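Diaminopimelate decarboxylase (Methanocaldococcus jannaschii, PDB 1TWI) catalyses the pyridoxal-phosphate-dependent decarboxylation of meso-diaminopimelate to L-lysine, the final step of lysine biosynthesis by the diaminopimelate pathway, and works as a homodimer. Local coordinates at residues 108-112 against 113-117; 119-122 against 123-127. All coordinates share one frame; numbering follows the deposited sequence.

Contacts 1 and 2 come one after the other along the chain, inside the pyridoxal-binding TIM-barrel domain. Strand 108-110, a member of the parallel barrel sheet between strands 86-89 and 130-133, runs into the loop of contact 1; helix 117-125, which carries contact 2, then leads back toward strand 130-133, making one beta-alpha-beta unit. Their centres lie about 10 Å apart, and they touch where Phe110 CE2 packs on Glu119 O at 3.7 Å and where Ile120 CD1 meets Lys115 O. Buried contact 1 thus brings Asn111 to the cofactor, near the second subunit, while the helix of partly buried contact 2 packs on the outside of the barrel.

Contact 1: 108-112 against 113-117; sequences IVFNG and NCKTK
Phe110, in strand 108-110, offers one ring face to the side chain of Lys115. CD of the lysine sits 3.8 Å from the ring centroid, 19° off the normal, a CH-pi contact displaced toward the rim near CD1 and CE1. The ring reaches the loop with CG anti to the backbone N (chi1 -162°), and the lysine chain runs over it in the opposite sense, CE near CD1 and CD near CE1. Lys115 CE also comes to 3.2 Å from Phe110 O. Asn111 spends its amide outside the loop: ND2 bonds Asp88 and Glu290, OD1 bonds Asn132, beside the cofactor. Gly112 has backbone angles that would press a CB against the carbonyl O of Asn111. Lys115 NZ donates to Gly112 O at 2.9 Å, in the carbonyl plane and on a lone pair, with a C=O...N angle of 133°. A water accepts from Lys115 N at 3.0 Å and gives a weak bond to the same Gly112 O. Asn113 ND2 bonds Gly355 O of the second subunit. In this beta-alpha loop at the cofactor end of the barrel, Phe110 shields the lysine's aliphatic part, while Glu138 and the carbonyls of Gly112 and Asn132 probably stabilise its buried charge.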
ATOM      1  N   ILE A 108      -1.665 -18.798  20.942  1.00  9.92           N
ATOM      2  CA  ILE A 108      -2.184 -17.702  20.120  1.00  8.59           C
ATOM      3  C   ILE A 108      -2.570 -16.505  20.992  1.00  9.52           C
ATOM      4  O   ILE A 108      -3.349 -16.680  21.947  1.00  9.41           O
ATOM      5  CB  ILE A 108      -3.429 -18.170  19.306  1.00  7.36           C
ATOM      6  CG1 ILE A 108      -3.001 -19.249  18.281  1.00  8.98           C
ATOM      7  CG2 ILE A 108      -4.014 -16.981  18.481  1.00  8.09           C
ATOM      8  CD1 ILE A 108      -4.200 -19.874  17.471  1.00  9.71           C
ATOM      9  N   VAL A 109      -2.028 -15.315  20.675  1.00  9.30           N
ATOM     10  CA  VAL A 109      -2.432 -14.093  21.401  1.00  9.34           C
ATOM     11  C   VAL A 109      -3.014 -13.170  20.331  1.00  9.15           C
ATOM     12  O   VAL A 109      -2.571 -13.152  19.174  1.00  9.55           O
ATOM     13  CB  VAL A 109      -1.251 -13.365  22.169  1.00  8.82           C
ATOM     14  CG1 VAL A 109      -0.815 -14.282  23.402  1.00  7.56           C
ATOM     15  CG2 VAL A 109      -0.053 -13.118  21.245  1.00 10.60           C
ATOM     16  N   PHE A 110      -4.027 -12.423  20.731  1.00  8.89           N
ATOM     17  CA  PHE A 110      -4.758 -11.534  19.801  1.00 10.82           C
ATOM     18  C   PHE A 110      -4.544 -10.052  20.174  1.00 10.03           C
ATOM     19  O   PHE A 110      -4.952  -9.612  21.246  1.00 10.99           O
ATOM     20  CB  PHE A 110      -6.268 -11.913  19.898  1.00 10.67           C
ATOM     21  CG  PHE A 110      -7.120 -11.433  18.733  1.00 12.33           C
ATOM     22  CD1 PHE A 110      -6.744 -10.327  17.972  1.00 12.22           C
ATOM     23  CD2 PHE A 110      -8.342 -12.067  18.458  1.00 13.61           C
ATOM     24  CE1 PHE A 110      -7.570  -9.819  16.940  1.00 14.56           C
ATOM     25  CE2 PHE A 110      -9.177 -11.598  17.440  1.00 13.70           C
ATOM     26  CZ  PHE A 110      -8.794 -10.451  16.667  1.00 14.82           C
ATOM     27  N   ASN A 111      -3.841  -9.312  19.325  1.00 11.36           N
ATOM     28  CA  ASN A 111      -3.586  -7.868  19.517  1.00 11.31           C
ATOM     29  C   ASN A 111      -4.518  -7.075  18.630  1.00 10.99           C
ATOM     30  O   ASN A 111      -5.056  -7.609  17.657  1.00 10.07           O
ATOM     31  CB  ASN A 111      -2.147  -7.513  19.052  1.00 11.75           C
ATOM     32  CG  ASN A 111      -1.125  -7.880  20.068  1.00 10.68           C
ATOM     33  OD1 ASN A 111      -1.188  -7.385  21.171  1.00 12.93           O
ATOM     34  ND2 ASN A 111      -0.172  -8.774  19.712  1.00 12.62           N
ATOM     35  N   GLY A 112      -4.703  -5.805  18.963  1.00 10.96           N
ATOM     36  CA  GLY A 112      -5.477  -4.944  18.084  1.00 11.16           C
ATOM     37  C   GLY A 112      -6.235  -3.898  18.835  1.00 10.50           C
ATOM     38  O   GLY A 112      -6.779  -4.220  19.875  1.00 12.89           O
ATOM     39  N   ASN A 113      -6.305  -2.680  18.310  1.00 11.58           N
ATOM     40  CA  ASN A 113      -7.009  -1.592  18.973  1.00 12.10           C
ATOM     41  C   ASN A 113      -8.467  -1.430  18.528  1.00 12.98           C
ATOM     42  O   ASN A 113      -9.165  -0.543  19.022  1.00 12.74           O
ATOM     43  CB  ASN A 113      -6.261  -0.275  18.739  1.00 14.07           C
ATOM     44  CG  ASN A 113      -6.266   0.139  17.276  1.00 15.05           C
ATOM     45  OD1 ASN A 113      -5.464  -0.357  16.483  1.00 17.56           O
ATOM     46  ND2 ASN A 113      -7.196   1.042  16.903  1.00 14.81           N
ATOM     47  N   CYS A 114      -8.954  -2.251  17.593  1.00 12.05           N
ATOM     48  CA  CYS A 114     -10.374  -2.120  17.226  1.00 12.89           C
ATOM     49  C   CYS A 114     -10.959  -3.499  17.009  1.00 13.15           C
ATOM     50  O   CYS A 114     -11.445  -3.818  15.946  1.00 11.61           O
ATOM     51  CB  CYS A 114     -10.572  -1.268  15.941  1.00 13.32           C
ATOM     52  SG  CYS A 114     -12.365  -0.824  15.683  1.00 16.35           S
ATOM     53  N   LYS A 115     -10.930  -4.302  18.058  1.00 12.64           N
ATOM     54  CA  LYS A 115     -11.439  -5.643  17.964  1.00 13.16           C
ATOM     55  C   LYS A 115     -12.962  -5.560  17.921  1.00 13.13           C
ATOM     56  O   LYS A 115     -13.573  -4.908  18.732  1.00 14.37           O
ATOM     57  CB  LYS A 115     -10.983  -6.453  19.173  1.00 13.70           C
ATOM     58  CG  LYS A 115      -9.432  -6.431  19.335  1.00 12.36           C
ATOM     59  CD  LYS A 115      -8.932  -7.814  19.655  1.00 14.96           C
ATOM     60  CE  LYS A 115      -7.574  -7.943  20.517  1.00 12.52           C
ATOM     61  NZ  LYS A 115      -7.057  -6.720  21.226  1.00 10.53           N
ATOM     62  N   THR A 116     -13.564  -6.236  16.975  1.00 13.51           N
ATOM     63  CA  THR A 116     -15.013  -6.202  16.846  1.00 13.92           C
ATOM     64  C   THR A 116     -15.632  -7.355  17.595  1.00 12.99           C
ATOM     65  O   THR A 116     -14.993  -8.375  17.909  1.00 14.07           O
ATOM     66  CB  THR A 116     -15.447  -6.408  15.381  1.00 14.03           C
ATOM     67  OG1 THR A 116     -15.051  -7.737  15.018  1.00 11.92           O
ATOM     68  CG2 THR A 116     -14.805  -5.378  14.436  1.00 11.96           C
ATOM     69  N   LYS A 117     -16.928  -7.246  17.807  1.00 13.39           N
ATOM     70  CA  LYS A 117     -17.611  -8.299  18.520  1.00 14.01           C
ATOM     71  C   LYS A 117     -17.445  -9.632  17.795  1.00 14.79           C
ATOM     72  O   LYS A 117     -17.258 -10.677  18.423  1.00 12.59           O
ATOM     73  CB  LYS A 117     -19.115  -7.984  18.645  1.00 15.20           C
ATOM     74  CG  LYS A 117     -19.844  -9.032  19.530  1.00 20.90           C
ATOM     75  CD  LYS A 117     -21.142  -8.439  20.021  1.00 23.82           C
ATOM     76  CE  LYS A 117     -21.652  -9.129  21.272  1.00 25.09           C
ATOM     77  NZ  LYS A 117     -21.171  -8.579  22.585  1.00 21.82           N
TER
HETATM   78  O   HOH W   1      -9.902  -3.186  20.684  1.00 12.09           O

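Contact 2: 119-122 against 123-127; sequences EIIM and GIEAN
In Ile120, chi1 of -72° puts CG2 anti to the backbone N; in Ile124, chi1 of -67° sets CG1 beside the backbone N, and an extended chi2 (174°) carries CD1 back toward the preceding turn. There Ile124 CD1 touches Ile120 CG2 at 3.7 Å, while Ile124 CG1 lies close to Ile120 O. This isoleucine pair faces inward, against Phe131 of strand 130-133 and residues of helix 136-149. Ile121 and Glu125 run alongside each other in the same direction on a more exposed part of the helix; Ile121 CG2 and Glu125 CG come no nearer than 4.2 Å, and the carboxylate leads off from there. Met122 packs on Leu95 and on Tyr420 of the second subunit. Beneath the side chains runs the alpha-helical ladder: Gly123 N to Glu119 O at 3.0 Å, Ile124 N to Ile120 O at 2.9 Å, Glu125 N to Ile121 O at 2.9 Å and Ala126 N to Met122 O at 3.0 Å. Asn127, with positive phi, then closes the last turn in a Schellman motif, its N bonding Ile124 O at 3.0 Å. The four successive bonds satisfy the main-chain carbonyls of residues 119 to 122, so that this polar backbone can lie behind an apolar face built by Ile120 and Ile124 against the barrel.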
ATOM      1  N   GLU A 119     -14.965 -10.669  16.005  1.00 13.63           N
ATOM      2  CA  GLU A 119     -13.600 -11.170  16.220  1.00 12.36           C
ATOM      3  C   GLU A 119     -13.458 -11.719  17.628  1.00 12.67           C
ATOM      4  O   GLU A 119     -12.734 -12.697  17.872  1.00 13.17           O
ATOM      5  CB  GLU A 119     -12.572 -10.052  15.986  1.00 12.52           C
ATOM      6  CG  GLU A 119     -12.393  -9.728  14.500  1.00 11.96           C
ATOM      7  CD  GLU A 119     -11.449  -8.538  14.280  1.00 12.96           C
ATOM      8  OE1 GLU A 119     -11.604  -7.514  15.003  1.00 16.30           O
ATOM      9  OE2 GLU A 119     -10.584  -8.604  13.375  1.00 14.51           O
ATOM     10  N   ILE A 120     -14.096 -11.054  18.579  1.00 11.90           N
ATOM     11  CA  ILE A 120     -14.016 -11.540  19.968  1.00 13.28           C
ATOM     12  C   ILE A 120     -14.735 -12.922  20.088  1.00 13.18           C
ATOM     13  O   ILE A 120     -14.228 -13.834  20.751  1.00 12.03           O
ATOM     14  CB  ILE A 120     -14.607 -10.463  20.920  1.00 14.73           C
ATOM     15  CG1 ILE A 120     -13.601  -9.284  20.972  1.00 14.54           C
ATOM     16  CG2 ILE A 120     -14.833 -11.037  22.358  1.00 15.71           C
ATOM     17  CD1 ILE A 120     -14.185  -7.941  21.337  1.00 17.21           C
ATOM     18  N   ILE A 121     -15.881 -13.076  19.401  1.00 12.53           N
ATOM     19  CA  ILE A 121     -16.619 -14.350  19.449  1.00 11.89           C
ATOM     20  C   ILE A 121     -15.684 -15.400  18.914  1.00 11.79           C
ATOM     21  O   ILE A 121     -15.568 -16.510  19.484  1.00 13.95           O
ATOM     22  CB  ILE A 121     -17.933 -14.309  18.545  1.00 11.85           C
ATOM     23  CG1 ILE A 121     -19.059 -13.553  19.282  1.00 13.79           C
ATOM     24  CG2 ILE A 121     -18.422 -15.708  18.204  1.00 11.88           C
ATOM     25  CD1 ILE A 121     -20.168 -12.936  18.335  1.00 16.35           C
ATOM     26  N   MET A 122     -14.985 -15.073  17.833  1.00 11.91           N
ATOM     27  CA  MET A 122     -14.087 -16.037  17.226  1.00 12.49           C
ATOM     28  C   MET A 122     -12.962 -16.455  18.141  1.00 12.70           C
ATOM     29  O   MET A 122     -12.648 -17.653  18.220  1.00 12.79           O
ATOM     30  CB  MET A 122     -13.509 -15.477  15.911  1.00 15.92           C
ATOM     31  CG  MET A 122     -12.604 -16.440  15.143  1.00 18.45           C
ATOM     32  SD  MET A 122     -12.002 -15.721  13.494  1.00 25.74           S
ATOM     33  CE  MET A 122     -13.295 -14.724  13.240  1.00 16.24           C
ATOM     34  N   GLY A 123     -12.333 -15.480  18.811  1.00 11.59           N
ATOM     35  CA  GLY A 123     -11.245 -15.829  19.723  1.00 11.41           C
ATOM     36  C   GLY A 123     -11.744 -16.654  20.914  1.00 11.01           C
ATOM     37  O   GLY A 123     -11.029 -17.543  21.414  1.00 12.68           O
ATOM     38  N   ILE A 124     -12.949 -16.353  21.397  1.00 12.42           N
ATOM     39  CA  ILE A 124     -13.461 -17.091  22.545  1.00 13.18           C
ATOM     40  C   ILE A 124     -13.771 -18.518  22.125  1.00 13.63           C
ATOM     41  O   ILE A 124     -13.387 -19.470  22.817  1.00 13.53           O
ATOM     42  CB  ILE A 124     -14.694 -16.396  23.162  1.00 13.99           C
ATOM     43  CG1 ILE A 124     -14.255 -15.040  23.775  1.00 15.46           C
ATOM     44  CG2 ILE A 124     -15.346 -17.341  24.156  1.00 13.16           C
ATOM     45  CD1 ILE A 124     -15.416 -14.128  24.312  1.00 15.12           C
ATOM     46  N   GLU A 125     -14.407 -18.683  20.978  1.00 14.93           N
ATOM     47  CA  GLU A 125     -14.725 -20.031  20.470  1.00 17.34           C
ATOM     48  C   GLU A 125     -13.429 -20.849  20.197  1.00 18.79           C
ATOM     49  O   GLU A 125     -13.388 -22.075  20.391  1.00 18.94           O
ATOM     50  CB  GLU A 125     -15.520 -19.921  19.162  1.00 18.75           C
ATOM     51  CG  GLU A 125     -16.996 -19.477  19.292  1.00 23.95           C
ATOM     52  CD  GLU A 125     -17.881 -20.473  20.058  1.00 26.23           C
ATOM     53  OE1 GLU A 125     -17.637 -21.683  19.986  1.00 28.16           O
ATOM     54  OE2 GLU A 125     -18.833 -20.038  20.720  1.00 31.57           O
ATOM     55  N   ALA A 126     -12.375 -20.177  19.749  1.00 18.72           N
ATOM     56  CA  ALA A 126     -11.105 -20.864  19.490  1.00 19.24           C
ATOM     57  C   ALA A 126     -10.276 -21.020  20.762  1.00 20.51           C
ATOM     58  O   ALA A 126      -9.208 -21.625  20.707  1.00 21.87           O
ATOM     59  CB  ALA A 126     -10.284 -20.111  18.470  1.00 18.18           C
ATOM     60  N   ASN A 127     -10.733 -20.444  21.867  1.00 20.33           N
ATOM     61  CA  ASN A 127     -10.062 -20.527  23.188  1.00 21.26           C
ATOM     62  C   ASN A 127      -8.571 -20.130  23.116  1.00 20.00           C
ATOM     63  O   ASN A 127      -7.661 -20.868  23.587  1.00 18.45           O
ATOM     64  CB  ASN A 127     -10.244 -21.961  23.757  1.00 24.85           C
ATOM     65  CG  ASN A 127      -9.772 -22.111  25.224  1.00 27.61           C
ATOM     66  OD1 ASN A 127      -9.954 -21.222  26.097  1.00 29.28           O
ATOM     67  ND2 ASN A 127      -9.182 -23.259  25.499  1.00 31.29           N
TER